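Local coordinates for GTP-binding protein (Sulfolobus solfataricus P2, PDB 2QTF) that hydrolyses GTP with specificity for that nucleotide and associates with the 50S ribosomal subunit, perhaps acting in protein synthesis or ribosome biogenesis, at residues 40-45 with 68-73; 47-52 with 75-80; 179-184 with 256-261. All blocks are in the same frame, centred on the assembly; numbering follows the deposited sequence.

How the contacts relate
Contacts 1 and 2 are neighbours in the N-terminal region, their centres about 10 Å apart, and both use helix 68-78: contact 1 its first half, contact 2 its end. Their segments interleave along the chain, so one loop and the helix it leads into pack in turn along a single later helix. F41 joins the two, its ring touching L48 and E77. Contact 2 covers the four-stranded parallel sheet, and contact 1 lies beside it; both are away from the annotated sites. Contact 3 comes later in the chain and across its centre, about 43 and 42 Å from contacts 1 and 2 between centres. It pairs two strands of the six-stranded sheet in the GTP-binding domain, one of them the P-loop strand.

Contact 1. Residues 40-45 with 68-73; sequences KFYIQY and PRHFIN
The carbonyl oxygen of K40 receives a weak but nearly straight hydrogen bond from H70 ND1, 3.4 Å long with an N-H...O angle of 172°; the oxygen sits at the edge of the imidazole, near its plane. N73 crowds the same carbonyl, its CB 3.1 Å from K40 O. With ND1 turned to K40, one face of the H70 ring is covered by Y42: Y42 CB stands 3.9 Å from the ring centroid, almost straight above its centre, a CH-pi contact. Farther out the tyrosine ring turns its edge to that imidazole in a T-shaped pair, planes 70° apart, with Y42 CD1 3.9 Å from H70 NE2. Here the loop between strand 25-31 and helix 45-52 in the N-terminal region is laid against the first turns of helix 68-78. F41 CG lies beside its own backbone N (chi1 -59°), and although its CB starts away from the helix, the ring comes back to it, F41 CD1 reaching 3.8 Å from N73 CB. The F41 ring continues onto L48 of helix 45-52, and the guanidinium of R69 reaches past the segment, its NE bonded to V39 O.

Contact 2. Residues 47-52 with 75-80; sequences KLQQIK and RRELKG. With ACT (acetate ion), chain I.
The ammonium of K52 is shared between its own helix and the next one: K52 NZ gives a 2.7 Å hydrogen bond to Q49 OE1, one turn earlier. A salt bridge of 3.2 Å joins K52 NZ to E77 OE1. The amide oxygen is met in its plane on a lone pair (C=O...N angle 132°), the carboxylate oxygen nearly end-on to its C-O bond. K52 CG is anti to the backbone N (chi1 172°), and a bend at chi3 brings NZ toward Q49 and E77, though the chain end is modelled too close to E77 O to be relied on exactly. The other carboxylate oxygen, E77 OE2, takes R76 NE at 2.9 Å, lying out of the R76 guanidinium plane, so K52, E77 and R76 form a salt-bridge network. Beneath it helices 45-52 and 68-78 meet through L48, I51 and L78, with the stem of E77: L48 CD2 lies 3.8 Å from E77 CG, L48 CD1 touches L78 CD2 at the same distance and I51 CG2 approaches that methyl at 4.1 Å. L48, I51 and L78 also rest on L60 of strand 59-62, as two helices covering a parallel sheet. A water donates to both K52 O and L78 O, at 2.9 and 2.8 Å, bridging the two backbones. With a lysine and an arginine gripping different oxygens, the E77 carboxylate is held against rotation and probably stays ionised.

Contact 3. Residues 179-184 with 256-261; sequences IPSIGI and KYSDAL
Strands 181-185 and 260-266 are parallel neighbours in the six-stranded sheet of the G domain, and the first of them leads into the P-loop, whose residues G186 to T193 are the inferred GTP-binding stretch. I182 pairs with A260 and G183 with L261. The G183 N-H donates to A260 O (3.0 Å, 161°), and L261 CA makes a CA-H...O contact of 3.1 Å with G183 O. Where the pairing begins, S181 is gripped by D259 and A260. S181 O accepts from A260 N, nearly along the carbonyl axis at 3.3 Å, and from D259 N at 2.9 Å, tilted 28° from the carbonyl plane. The same D259 N also reaches S181 OG at 3.2 Å. In return, D259 OD2 takes the S181 N-H at 2.9 Å on its anti side, 24° out of the carboxylate plane. A water hydrogen-bonded to S181 OG donates to Y257 O. S258 CB lies 3.6 Å from G183 N, and L261 CD2 packs 4.0 Å from G183 CA, on the face where G183 has no side chain. Beyond the pair, I182 and A260 share L351 of helix 341-355 as cover. S181, buried here, has its N-H and carbonyl bonded across the pair and its hydroxyl oxygen accepting from D259 N, and the start of the P-loop strand is fixed to its neighbour.

Contact 1. Residues 40-45 with 68-73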
loop_
_atom_site.group_PDB
_atom_site.type_symbol
_atom_site.label_atom_id
_atom_site.label_comp_id
_atom_site.label_asym_id
_atom_site.label_seq_id
_atom_site.Cartn_x
_atom_site.Cartn_y
_atom_site.Cartn_z
ATOM N N LYS A 40 -16.790 22.117 -13.189
ATOM C CA LYS A 40 -17.468 21.803 -11.958
ATOM C C LYS A 40 -17.206 20.399 -11.474
ATOM O O LYS A 40 -16.956 20.213 -10.285
ATOM C CB LYS A 40 -18.989 22.019 -12.055
ATOM C CG LYS A 40 -19.412 23.456 -12.432
ATOM C CD LYS A 40 -20.937 23.514 -12.659
ATOM C CE LYS A 40 -21.765 23.172 -11.329
ATOM N NZ LYS A 40 -23.311 23.158 -11.387
ATOM N N PHE A 41 -17.280 19.401 -12.360
ATOM C CA PHE A 41 -17.365 18.026 -11.884
ATOM C C PHE A 41 -16.146 17.215 -12.192
ATOM O O PHE A 41 -16.088 16.000 -11.897
ATOM C CB PHE A 41 -18.563 17.377 -12.558
ATOM C CG PHE A 41 -19.868 18.108 -12.268
ATOM C CD1 PHE A 41 -20.489 17.985 -11.022
ATOM C CD2 PHE A 41 -20.430 18.930 -13.262
ATOM C CE1 PHE A 41 -21.760 18.665 -10.710
ATOM C CE2 PHE A 41 -21.626 19.608 -13.014
ATOM C CZ PHE A 41 -22.324 19.483 -11.731
ATOM N N TYR A 42 -15.203 17.852 -12.866
ATOM C CA TYR A 42 -13.957 17.145 -13.310
ATOM C C TYR A 42 -14.259 16.071 -14.378
ATOM O O TYR A 42 -13.853 16.180 -15.598
ATOM C CB TYR A 42 -13.154 16.520 -12.064
ATOM C CG TYR A 42 -11.840 15.952 -12.547
ATOM C CD1 TYR A 42 -10.789 16.814 -12.856
ATOM C CD2 TYR A 42 -11.726 14.674 -12.892
ATOM C CE1 TYR A 42 -9.620 16.329 -13.396
ATOM C CE2 TYR A 42 -10.536 14.127 -13.427
ATOM C CZ TYR A 42 -9.515 14.985 -13.698
ATOM O OH TYR A 42 -8.371 14.502 -14.252
ATOM N N ILE A 43 -14.937 14.989 -13.964
ATOM C CA ILE A 43 -15.378 14.029 -14.945
ATOM C C ILE A 43 -16.631 14.588 -15.689
ATOM O O ILE A 43 -17.174 15.581 -15.262
ATOM C CB ILE A 43 -15.678 12.593 -14.347
ATOM C CG1 ILE A 43 -16.806 12.652 -13.378
ATOM C CG2 ILE A 43 -14.328 12.028 -13.639
ATOM C CD1 ILE A 43 -17.367 11.198 -12.960
ATOM N N GLN A 44 -17.068 13.925 -16.741
ATOM C CA GLN A 44 -18.192 14.443 -17.530
ATOM C C GLN A 44 -19.494 14.239 -16.770
ATOM O O GLN A 44 -19.623 13.306 -15.946
ATOM C CB GLN A 44 -18.202 13.773 -18.929
ATOM C CG GLN A 44 -16.957 14.285 -19.911
ATOM C CD GLN A 44 -16.490 15.813 -19.804
ATOM O OE1 GLN A 44 -17.301 16.757 -19.877
ATOM N NE2 GLN A 44 -15.152 16.031 -19.567
ATOM N N TYR A 45 -20.436 15.184 -16.957
ATOM C CA TYR A 45 -21.626 15.170 -16.172
ATOM C C TYR A 45 -22.450 13.919 -16.394
ATOM O O TYR A 45 -22.994 13.346 -15.470
ATOM C CB TYR A 45 -22.397 16.412 -16.547
ATOM C CG TYR A 45 -23.678 16.638 -15.763
ATOM C CD1 TYR A 45 -23.632 17.126 -14.456
ATOM C CD2 TYR A 45 -24.967 16.441 -16.376
ATOM C CE1 TYR A 45 -24.766 17.395 -13.771
ATOM C CE2 TYR A 45 -26.142 16.683 -15.647
ATOM C CZ TYR A 45 -26.055 17.222 -14.375
ATOM O OH TYR A 45 -27.134 17.531 -13.527
ATOM N N PRO A 68 -10.671 21.754 -4.723
ATOM C CA PRO A 68 -11.807 21.811 -3.830
ATOM C C PRO A 68 -13.163 21.952 -4.510
ATOM O O PRO A 68 -14.156 21.325 -4.049
ATOM C CB PRO A 68 -11.505 23.033 -2.961
ATOM C CG PRO A 68 -9.894 23.002 -2.909
ATOM C CD PRO A 68 -9.563 22.694 -4.326
ATOM N N ARG A 69 -13.243 22.785 -5.551
ATOM C CA ARG A 69 -14.591 22.999 -6.114
ATOM C C ARG A 69 -15.061 21.663 -6.772
ATOM O O ARG A 69 -16.249 21.361 -6.773
ATOM C CB ARG A 69 -14.568 24.160 -7.115
ATOM C CG ARG A 69 -13.798 23.780 -8.370
ATOM C CD ARG A 69 -14.098 24.741 -9.599
ATOM N NE ARG A 69 -13.106 24.521 -10.662
ATOM C CZ ARG A 69 -11.841 24.927 -10.614
ATOM N NH1 ARG A 69 -11.375 25.598 -9.544
ATOM N NH2 ARG A 69 -11.049 24.658 -11.654
ATOM N N HIS A 70 -14.109 20.857 -7.273
ATOM C CA HIS A 70 -14.475 19.523 -7.737
ATOM C C HIS A 70 -15.021 18.633 -6.640
ATOM O O HIS A 70 -16.076 17.990 -6.806
ATOM C CB HIS A 70 -13.322 18.799 -8.363
ATOM C CG HIS A 70 -12.760 19.475 -9.553
ATOM N ND1 HIS A 70 -13.539 20.130 -10.487
ATOM C CD2 HIS A 70 -11.505 19.548 -9.996
ATOM C CE1 HIS A 70 -12.778 20.564 -11.466
ATOM N NE2 HIS A 70 -11.539 20.242 -11.187
ATOM N N PHE A 71 -14.326 18.554 -5.510
ATOM C CA PHE A 71 -14.950 17.803 -4.392
ATOM C C PHE A 71 -16.355 18.279 -4.038
ATOM O O PHE A 71 -17.246 17.467 -3.726
ATOM C CB PHE A 71 -14.112 17.865 -3.114
ATOM C CG PHE A 71 -12.997 16.843 -3.076
ATOM C CD1 PHE A 71 -13.274 15.494 -2.827
ATOM C CD2 PHE A 71 -11.674 17.248 -3.279
ATOM C CE1 PHE A 71 -12.220 14.546 -2.795
ATOM C CE2 PHE A 71 -10.605 16.293 -3.264
ATOM C CZ PHE A 71 -10.894 14.957 -3.071
ATOM N N ILE A 72 -16.541 19.593 -3.919
ATOM C CA ILE A 72 -17.838 20.084 -3.504
ATOM C C ILE A 72 -18.929 19.613 -4.447
ATOM O O ILE A 72 -19.970 19.101 -3.975
ATOM C CB ILE A 72 -17.883 21.661 -3.392
ATOM C CG1 ILE A 72 -17.100 22.087 -2.112
ATOM C CG2 ILE A 72 -19.417 22.204 -3.276
ATOM C CD1 ILE A 72 -16.253 23.372 -2.302
ATOM N N ASN A 73 -18.678 19.726 -5.757
ATOM C CA ASN A 73 -19.668 19.460 -6.782
ATOM C C ASN A 73 -19.876 17.948 -6.954
ATOM O O ASN A 73 -21.017 17.517 -6.931
ATOM C CB ASN A 73 -19.199 20.060 -8.082
ATOM C CG ASN A 73 -19.365 21.580 -8.088
ATOM O OD1 ASN A 73 -18.471 22.330 -8.474
ATOM N ND2 ASN A 73 -20.443 22.009 -7.532
#

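Contact 2. Residues 47-52 with 75-80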
loop_
_atom_site.group_PDB
_atom_site.type_symbol
_atom_site.label_atom_id
_atom_site.label_comp_id
_atom_site.label_asym_id
_atom_site.label_seq_id
_atom_site.Cartn_x
_atom_site.Cartn_y
_atom_site.Cartn_z
ATOM N N LYS A 47 -21.362 10.860 -17.285
ATOM C CA LYS A 47 -20.720 9.764 -16.546
ATOM C C LYS A 47 -20.998 9.855 -15.023
ATOM O O LYS A 47 -21.246 8.859 -14.309
ATOM C CB LYS A 47 -19.198 9.753 -16.914
ATOM C CG LYS A 47 -18.522 8.552 -16.376
ATOM C CD LYS A 47 -19.169 7.220 -16.728
ATOM C CE LYS A 47 -18.962 6.795 -18.191
ATOM N NZ LYS A 47 -19.422 5.298 -18.443
ATOM N N LEU A 48 -20.942 11.058 -14.507
ATOM C CA LEU A 48 -21.244 11.253 -13.076
ATOM C C LEU A 48 -22.670 10.788 -12.734
ATOM O O LEU A 48 -22.923 10.205 -11.668
ATOM C CB LEU A 48 -21.051 12.732 -12.731
ATOM C CG LEU A 48 -21.144 13.132 -11.226
ATOM C CD1 LEU A 48 -20.128 12.115 -10.479
ATOM C CD2 LEU A 48 -20.593 14.546 -11.138
ATOM N N GLN A 49 -23.614 11.053 -13.644
ATOM C CA GLN A 49 -25.022 10.634 -13.427
ATOM C C GLN A 49 -25.119 9.147 -13.493
ATOM O O GLN A 49 -25.859 8.527 -12.706
ATOM C CB GLN A 49 -26.063 11.241 -14.433
ATOM C CG GLN A 49 -26.086 12.768 -14.422
ATOM C CD GLN A 49 -26.227 13.357 -13.064
ATOM O OE1 GLN A 49 -27.106 12.973 -12.297
ATOM N NE2 GLN A 49 -25.344 14.290 -12.714
ATOM N N GLN A 50 -24.376 8.529 -14.362
ATOM C CA GLN A 50 -24.442 7.086 -14.419
ATOM C C GLN A 50 -23.947 6.473 -13.118
ATOM O O GLN A 50 -24.543 5.539 -12.548
ATOM C CB GLN A 50 -23.492 6.532 -15.522
ATOM C CG GLN A 50 -24.083 6.436 -16.851
ATOM C CD GLN A 50 -23.047 6.398 -17.937
ATOM O OE1 GLN A 50 -22.052 5.709 -17.812
ATOM N NE2 GLN A 50 -23.268 7.186 -19.015
ATOM N N ILE A 51 -22.791 6.936 -12.685
ATOM C CA ILE A 51 -22.190 6.430 -11.370
ATOM C C ILE A 51 -23.044 6.759 -10.199
ATOM O O ILE A 51 -23.290 5.861 -9.365
ATOM C CB ILE A 51 -20.811 7.053 -11.188
ATOM C CG1 ILE A 51 -19.911 6.480 -12.305
ATOM C CG2 ILE A 51 -20.238 6.851 -9.680
ATOM C CD1 ILE A 51 -18.660 7.360 -12.594
ATOM N N LYS A 52 -23.621 7.962 -10.143
ATOM C CA LYS A 52 -24.570 8.299 -9.056
ATOM C C LYS A 52 -25.661 7.235 -8.941
ATOM O O LYS A 52 -26.018 6.820 -7.829
ATOM C CB LYS A 52 -25.257 9.657 -9.347
ATOM C CG LYS A 52 -26.396 10.042 -8.397
ATOM C CD LYS A 52 -27.333 11.117 -9.079
ATOM C CE LYS A 52 -26.681 12.494 -9.236
ATOM N NZ LYS A 52 -27.662 13.626 -9.751
ATOM N N ARG A 75 -19.275 15.522 -4.613
ATOM C CA ARG A 75 -19.895 14.938 -3.402
ATOM C C ARG A 75 -21.371 15.246 -3.350
ATOM O O ARG A 75 -22.156 14.430 -2.873
ATOM C CB ARG A 75 -19.276 15.517 -2.120
ATOM C CG ARG A 75 -17.798 15.026 -1.926
ATOM C CD ARG A 75 -17.242 15.759 -0.649
ATOM N NE ARG A 75 -15.907 15.227 -0.280
ATOM C CZ ARG A 75 -15.125 15.817 0.633
ATOM N NH1 ARG A 75 -15.554 16.957 1.194
ATOM N NH2 ARG A 75 -13.974 15.224 0.997
ATOM N N ARG A 76 -21.741 16.451 -3.807
ATOM C CA ARG A 76 -23.217 16.779 -3.895
ATOM C C ARG A 76 -23.958 15.836 -4.830
ATOM O O ARG A 76 -24.900 15.193 -4.406
ATOM C CB ARG A 76 -23.444 18.246 -4.331
ATOM C CG ARG A 76 -25.014 18.564 -4.409
ATOM C CD ARG A 76 -25.202 19.956 -5.136
ATOM N NE ARG A 76 -24.711 19.920 -6.522
ATOM C CZ ARG A 76 -23.671 20.596 -6.976
ATOM N NH1 ARG A 76 -22.924 21.379 -6.189
ATOM N NH2 ARG A 76 -23.368 20.473 -8.224
ATOM N N GLU A 77 -23.462 15.640 -6.042
ATOM C CA GLU A 77 -24.135 14.817 -6.996
ATOM C C GLU A 77 -24.236 13.381 -6.530
ATOM O O GLU A 77 -25.228 12.715 -6.814
ATOM C CB GLU A 77 -23.319 14.783 -8.279
ATOM C CG GLU A 77 -23.261 16.084 -8.978
ATOM C CD GLU A 77 -24.672 16.718 -9.138
ATOM O OE1 GLU A 77 -25.605 16.039 -9.687
ATOM O OE2 GLU A 77 -24.829 17.862 -8.605
ATOM N N LEU A 78 -23.205 12.900 -5.806
ATOM C CA LEU A 78 -23.077 11.470 -5.510
ATOM C C LEU A 78 -23.986 11.131 -4.397
ATOM O O LEU A 78 -24.210 9.944 -4.164
ATOM C CB LEU A 78 -21.630 11.066 -5.181
ATOM C CG LEU A 78 -20.787 10.976 -6.454
ATOM C CD1 LEU A 78 -19.375 10.457 -6.137
ATOM C CD2 LEU A 78 -21.429 10.125 -7.518
ATOM N N LYS A 79 -24.483 12.158 -3.706
ATOM C CA LYS A 79 -25.532 12.001 -2.668
ATOM C C LYS A 79 -25.210 10.836 -1.733
ATOM O O LYS A 79 -25.825 9.802 -1.843
ATOM C CB LYS A 79 -26.874 11.680 -3.309
ATOM C CG LYS A 79 -27.614 12.919 -3.808
ATOM C CD LYS A 79 -29.072 12.978 -3.233
ATOM C CE LYS A 79 -29.877 11.713 -3.593
ATOM N NZ LYS A 79 -30.813 11.201 -2.506
ATOM N N GLY A 80 -24.181 10.939 -0.922
ATOM C CA GLY A 80 -23.886 9.757 -0.165
ATOM C C GLY A 80 -22.635 8.998 -0.581
ATOM O O GLY A 80 -21.702 8.928 0.264
HETATM C C ACT I . -21.344 6.718 -21.644
HETATM O O ACT I . -20.977 7.079 -22.668
HETATM O OXT ACT I . -21.580 7.640 -20.575
HETATM C CH3 ACT I . -21.408 5.293 -21.931
HETATM O O HOH W 1 -25.814 7.951 -5.176
#

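Contact 3. Residues 179-184 with 256-261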
loop_
_atom_site.group_PDB
_atom_site.type_symbol
_atom_site.label_atom_id
_atom_site.label_comp_id
_atom_site.label_asym_id
_atom_site.label_seq_id
_atom_site.Cartn_x
_atom_site.Cartn_y
_atom_site.Cartn_z
ATOM N N ILE A 179 4.045 -15.584 19.677
ATOM C CA ILE A 179 4.359 -16.403 18.490
ATOM C C ILE A 179 5.042 -15.459 17.491
ATOM O O ILE A 179 4.723 -14.295 17.499
ATOM C CB ILE A 179 3.131 -17.007 17.798
ATOM C CG1 ILE A 179 2.278 -15.939 17.168
ATOM C CG2 ILE A 179 2.267 -18.012 18.720
ATOM C CD1 ILE A 179 1.536 -16.454 15.935
ATOM N N PRO A 180 5.955 -15.944 16.639
ATOM C CA PRO A 180 6.686 -14.994 15.779
ATOM C C PRO A 180 5.818 -14.239 14.743
ATOM O O PRO A 180 4.874 -14.806 14.223
ATOM C CB PRO A 180 7.719 -15.881 15.112
ATOM C CG PRO A 180 7.098 -17.213 15.043
ATOM C CD PRO A 180 6.338 -17.341 16.341
ATOM N N SER A 181 6.089 -12.947 14.499
ATOM C CA SER A 181 5.361 -12.198 13.507
ATOM C C SER A 181 6.261 -11.900 12.308
ATOM O O SER A 181 7.409 -11.538 12.452
ATOM C CB SER A 181 4.745 -10.913 14.082
ATOM O OG SER A 181 5.857 -10.205 14.527
ATOM N N ILE A 182 5.737 -12.153 11.106
ATOM C CA ILE A 182 6.536 -11.990 9.911
ATOM C C ILE A 182 5.775 -10.982 9.058
ATOM O O ILE A 182 4.657 -11.231 8.662
ATOM C CB ILE A 182 6.738 -13.308 9.199
ATOM C CG1 ILE A 182 7.515 -14.257 10.168
ATOM C CG2 ILE A 182 7.596 -13.123 7.911
ATOM C CD1 ILE A 182 8.012 -15.559 9.488
ATOM N N GLY A 183 6.389 -9.825 8.857
ATOM C CA GLY A 183 5.770 -8.758 8.065
ATOM C C GLY A 183 6.171 -8.869 6.578
ATOM O O GLY A 183 7.313 -9.139 6.236
ATOM N N ILE A 184 5.208 -8.665 5.683
ATOM C CA ILE A 184 5.472 -8.682 4.253
ATOM C C ILE A 184 5.575 -7.236 3.805
ATOM O O ILE A 184 4.563 -6.445 3.934
ATOM C CB ILE A 184 4.266 -9.349 3.532
ATOM C CG1 ILE A 184 4.250 -10.869 3.959
ATOM C CG2 ILE A 184 4.423 -9.326 1.907
ATOM C CD1 ILE A 184 2.960 -11.631 3.617
ATOM N N LYS A 256 8.716 -2.306 11.983
ATOM C CA LYS A 256 9.713 -2.725 12.962
ATOM C C LYS A 256 9.105 -3.497 14.155
ATOM O O LYS A 256 9.821 -4.046 15.001
ATOM C CB LYS A 256 10.604 -1.507 13.315
ATOM C CG LYS A 256 9.919 -0.502 14.134
ATOM C CD LYS A 256 10.929 0.674 14.358
ATOM C CE LYS A 256 10.679 1.815 13.435
ATOM N NZ LYS A 256 10.986 3.129 14.122
ATOM N N TYR A 257 7.799 -3.668 14.207
ATOM C CA TYR A 257 7.200 -4.470 15.274
ATOM C C TYR A 257 7.282 -6.013 15.018
ATOM O O TYR A 257 7.027 -6.832 15.927
ATOM C CB TYR A 257 5.675 -4.210 15.389
ATOM C CG TYR A 257 5.244 -2.802 15.785
ATOM C CD1 TYR A 257 6.132 -1.921 16.362
ATOM C CD2 TYR A 257 3.933 -2.371 15.537
ATOM C CE1 TYR A 257 5.719 -0.616 16.718
ATOM C CE2 TYR A 257 3.489 -1.093 15.884
ATOM C CZ TYR A 257 4.374 -0.215 16.476
ATOM O OH TYR A 257 3.935 1.061 16.844
ATOM N N SER A 258 7.530 -6.379 13.767
ATOM C CA SER A 258 7.517 -7.765 13.342
ATOM C C SER A 258 8.912 -8.352 13.679
ATOM O O SER A 258 9.918 -7.622 13.697
ATOM C CB SER A 258 7.127 -7.842 11.830
ATOM O OG SER A 258 5.725 -7.499 11.727
ATOM N N ASP A 259 8.995 -9.654 13.955
ATOM C CA ASP A 259 10.262 -10.332 14.308
ATOM C C ASP A 259 11.141 -10.524 13.108
ATOM O O ASP A 259 12.394 -10.574 13.166
ATOM C CB ASP A 259 9.879 -11.726 14.908
ATOM C CG ASP A 259 9.181 -11.551 16.171
ATOM O OD1 ASP A 259 9.658 -10.749 16.964
ATOM O OD2 ASP A 259 8.108 -12.078 16.384
ATOM N N ALA A 260 10.508 -10.648 11.944
ATOM C CA ALA A 260 11.254 -10.770 10.658
ATOM C C ALA A 260 10.408 -10.215 9.517
ATOM O O ALA A 260 9.245 -9.960 9.744
ATOM C CB ALA A 260 11.561 -12.315 10.341
ATOM N N LEU A 261 10.971 -10.119 8.308
ATOM C CA LEU A 261 10.191 -9.577 7.168
ATOM C C LEU A 261 10.435 -10.450 5.977
ATOM O O LEU A 261 11.552 -11.072 5.805
ATOM C CB LEU A 261 10.728 -8.167 6.788
ATOM C CG LEU A 261 10.631 -7.053 7.827
ATOM C CD1 LEU A 261 11.354 -5.747 7.322
ATOM C CD2 LEU A 261 9.224 -6.814 8.338
HETATM O O HOH W 2 6.265 -9.515 17.598
#